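Local atomic coordinates of MetRS related protein (Pyrococcus horikoshii, PDB entry 2CWP), a protein that probably binds tRNA through an OB-fold domain related to that of methionyl-tRNA synthetase. Residues V9-F12 and W13-Q16. Residues are numbered along the deposited sequence; the frame is centred on the assembly and turned at random.
Sequences VDEF and WKFQ
Glu11 and Lys14 are joined by a salt bridge on the solvent-exposed surface of the short helix that precedes the OB-fold barrel, with Glu11 OE2 and Lys14 NZ 3.0 Å apart. The ammonium group comes from above the carboxylate plane, and the two chains run alongside each other, the lysine extended beyond CG and the glutamate bent at chi2 to bring its acid group across. In the backbone, Trp13 N gives a nearly straight helical i to i+4 bond to Val9 O (2.8 Å, N-H...O angle 170°). Beyond it, Phe15 N binds Phe12 O at 2.9 Å, from above the carbonyl plane, an i to i+3 bond, and the chain leads into strand 17-27 of the barrel. Arg110 NH2 bonds to both Trp13 O and Phe15 O, and Asn71 holds Lys14 O and Gln16 N, tying this exit to the barrel.

Packing on the helix centres on the Trp13 indole. Val9 sends CG1, anti to its own N (chi1 -174°), over one face of the five-membered ring in a CH-pi contact, though the modelled spacing is too short to be trusted and the exact closeness is doubtful. Next to it the Phe12 ring meets the indole's six-membered ring obliquely, planes at 39°, while the ring of the C-terminal residue, Trp112, also touches the indole. A serine in place of Trp13 would probably leave Val9 CG1 and the Phe12 ring without their shared partner and loosen the helix's link to Trp112. Where Phe12 and Trp13 touch, Phe12 CD2 sits 3.5 Å from Trp13 CZ3.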
ATOM      1  N   VAL A   9      -2.805  15.325  16.881  1.00 49.70           N
ATOM      2  CA  VAL A   9      -2.724  13.868  16.834  1.00 51.52           C
ATOM      3  C   VAL A   9      -4.050  13.188  16.521  1.00 51.66           C
ATOM      4  O   VAL A   9      -4.097  12.250  15.730  1.00 51.28           O
ATOM      5  CB  VAL A   9      -2.217  13.305  18.173  1.00 52.48           C
ATOM      6  CG1 VAL A   9      -2.008  11.814  18.061  1.00 53.36           C
ATOM      7  CG2 VAL A   9      -0.936  13.989  18.568  1.00 58.45           C
ATOM      8  N   ASP A  10      -5.128  13.648  17.148  1.00 54.79           N
ATOM      9  CA  ASP A  10      -6.439  13.042  16.917  1.00 51.77           C
ATOM     10  C   ASP A  10      -6.809  13.147  15.446  1.00 49.23           C
ATOM     11  O   ASP A  10      -7.503  12.284  14.901  1.00 47.69           O
ATOM     12  CB  ASP A  10      -7.507  13.715  17.780  1.00 49.63           C
ATOM     13  CG  ASP A  10      -7.149  13.715  19.256  1.00 56.97           C
ATOM     14  OD1 ASP A  10      -6.371  14.599  19.691  1.00 57.29           O
ATOM     15  OD2 ASP A  10      -7.638  12.824  19.984  1.00 61.43           O
ATOM     16  N   GLU A  11      -6.336  14.207  14.799  1.00 44.68           N
ATOM     17  CA  GLU A  11      -6.615  14.390  13.387  1.00 46.28           C
ATOM     18  C   GLU A  11      -5.882  13.287  12.611  1.00 44.29           C
ATOM     19  O   GLU A  11      -6.425  12.716  11.671  1.00 46.96           O
ATOM     20  CB  GLU A  11      -6.134  15.764  12.931  1.00 49.60           C
ATOM     21  CG  GLU A  11      -6.646  16.165  11.566  1.00 60.60           C
ATOM     22  CD  GLU A  11      -8.109  16.577  11.583  1.00 62.18           C
ATOM     23  OE1 GLU A  11      -8.737  16.524  12.664  1.00 63.00           O
ATOM     24  OE2 GLU A  11      -8.628  16.962  10.511  1.00 62.90           O
ATOM     25  N   PHE A  12      -4.648  12.987  13.010  1.00 40.58           N
ATOM     26  CA  PHE A  12      -3.857  11.937  12.351  1.00 35.51           C
ATOM     27  C   PHE A  12      -4.556  10.598  12.571  1.00 36.22           C
ATOM     28  O   PHE A  12      -4.773   9.831  11.623  1.00 28.68           O
ATOM     29  CB  PHE A  12      -2.441  11.893  12.952  1.00 36.24           C
ATOM     30  CG  PHE A  12      -1.528  10.844  12.346  1.00 29.55           C
ATOM     31  CD1 PHE A  12      -1.230  10.847  10.985  1.00 32.27           C
ATOM     32  CD2 PHE A  12      -0.926   9.882  13.155  1.00 32.19           C
ATOM     33  CE1 PHE A  12      -0.339   9.903  10.439  1.00 34.96           C
ATOM     34  CE2 PHE A  12      -0.037   8.936  12.626  1.00 28.79           C
ATOM     35  CZ  PHE A  12       0.254   8.948  11.267  1.00 28.47           C
ATOM     36  N   TRP A  13      -4.920  10.352  13.832  1.00 29.28           N
ATOM     37  CA  TRP A  13      -5.578   9.124  14.265  1.00 36.93           C
ATOM     38  C   TRP A  13      -6.833   8.743  13.483  1.00 37.21           C
ATOM     39  O   TRP A  13      -7.266   7.595  13.542  1.00 37.09           O
ATOM     40  CB  TRP A  13      -5.964   9.216  15.749  1.00 44.91           C
ATOM     41  CG  TRP A  13      -4.842   9.173  16.768  1.00 48.67           C
ATOM     42  CD1 TRP A  13      -4.917   9.584  18.075  1.00 52.55           C
ATOM     43  CD2 TRP A  13      -3.527   8.639  16.598  1.00 49.12           C
ATOM     44  NE1 TRP A  13      -3.736   9.337  18.724  1.00 43.98           N
ATOM     45  CE2 TRP A  13      -2.864   8.755  17.843  1.00 49.68           C
ATOM     46  CE3 TRP A  13      -2.841   8.071  15.520  1.00 52.17           C
ATOM     47  CZ2 TRP A  13      -1.553   8.324  18.037  1.00 49.05           C
ATOM     48  CZ3 TRP A  13      -1.537   7.641  15.717  1.00 54.63           C
ATOM     49  CH2 TRP A  13      -0.909   7.770  16.967  1.00 54.28           C
ATOM     50  N   LYS A  14      -7.443   9.687  12.773  1.00 36.75           N
ATOM     51  CA  LYS A  14      -8.646   9.331  12.031  1.00 38.26           C
ATOM     52  C   LYS A  14      -8.298   8.476  10.812  1.00 36.84           C
ATOM     53  O   LYS A  14      -9.126   7.707  10.338  1.00 37.11           O
ATOM     54  CB  LYS A  14      -9.431  10.580  11.611  1.00 40.52           C
ATOM     55  CG  LYS A  14      -8.710  11.497  10.656  1.00 41.98           C
ATOM     56  CD  LYS A  14      -9.541  12.732  10.376  1.00 51.64           C
ATOM     57  CE  LYS A  14      -8.828  13.653   9.408  1.00 63.07           C
ATOM     58  NZ  LYS A  14      -9.714  14.735   8.898  1.00 66.63           N
ATOM     59  N   PHE A  15      -7.081   8.618  10.296  1.00 32.65           N
ATOM     60  CA  PHE A  15      -6.675   7.807   9.159  1.00 30.18           C
ATOM     61  C   PHE A  15      -6.285   6.435   9.693  1.00 35.72           C
ATOM     62  O   PHE A  15      -5.717   6.316  10.791  1.00 27.80           O
ATOM     63  CB  PHE A  15      -5.512   8.456   8.414  1.00 28.36           C
ATOM     64  CG  PHE A  15      -5.898   9.716   7.701  1.00 37.06           C
ATOM     65  CD1 PHE A  15      -6.024  10.914   8.397  1.00 43.87           C
ATOM     66  CD2 PHE A  15      -6.214   9.691   6.345  1.00 36.43           C
ATOM     67  CE1 PHE A  15      -6.464  12.066   7.754  1.00 42.02           C
ATOM     68  CE2 PHE A  15      -6.652  10.832   5.697  1.00 37.54           C
ATOM     69  CZ  PHE A  15      -6.779  12.023   6.401  1.00 43.20           C
ATOM     70  N   GLN A  16      -6.610   5.396   8.937  1.00 27.70           N
ATOM     71  CA  GLN A  16      -6.302   4.054   9.393  1.00 32.36           C
ATOM     72  C   GLN A  16      -5.311   3.324   8.531  1.00 29.28           C
ATOM     73  O   GLN A  16      -5.564   3.068   7.354  1.00 25.49           O
ATOM     74  CB  GLN A  16      -7.570   3.215   9.482  1.00 33.80           C
ATOM     75  CG  GLN A  16      -8.425   3.545  10.675  1.00 39.60           C
ATOM     76  CD  GLN A  16      -9.490   2.508  10.878  1.00 47.49           C
ATOM     77  OE1 GLN A  16     -10.433   2.407  10.090  1.00 52.37           O
ATOM     78  NE2 GLN A  16      -9.341   1.710  11.927  1.00 54.61           N
TER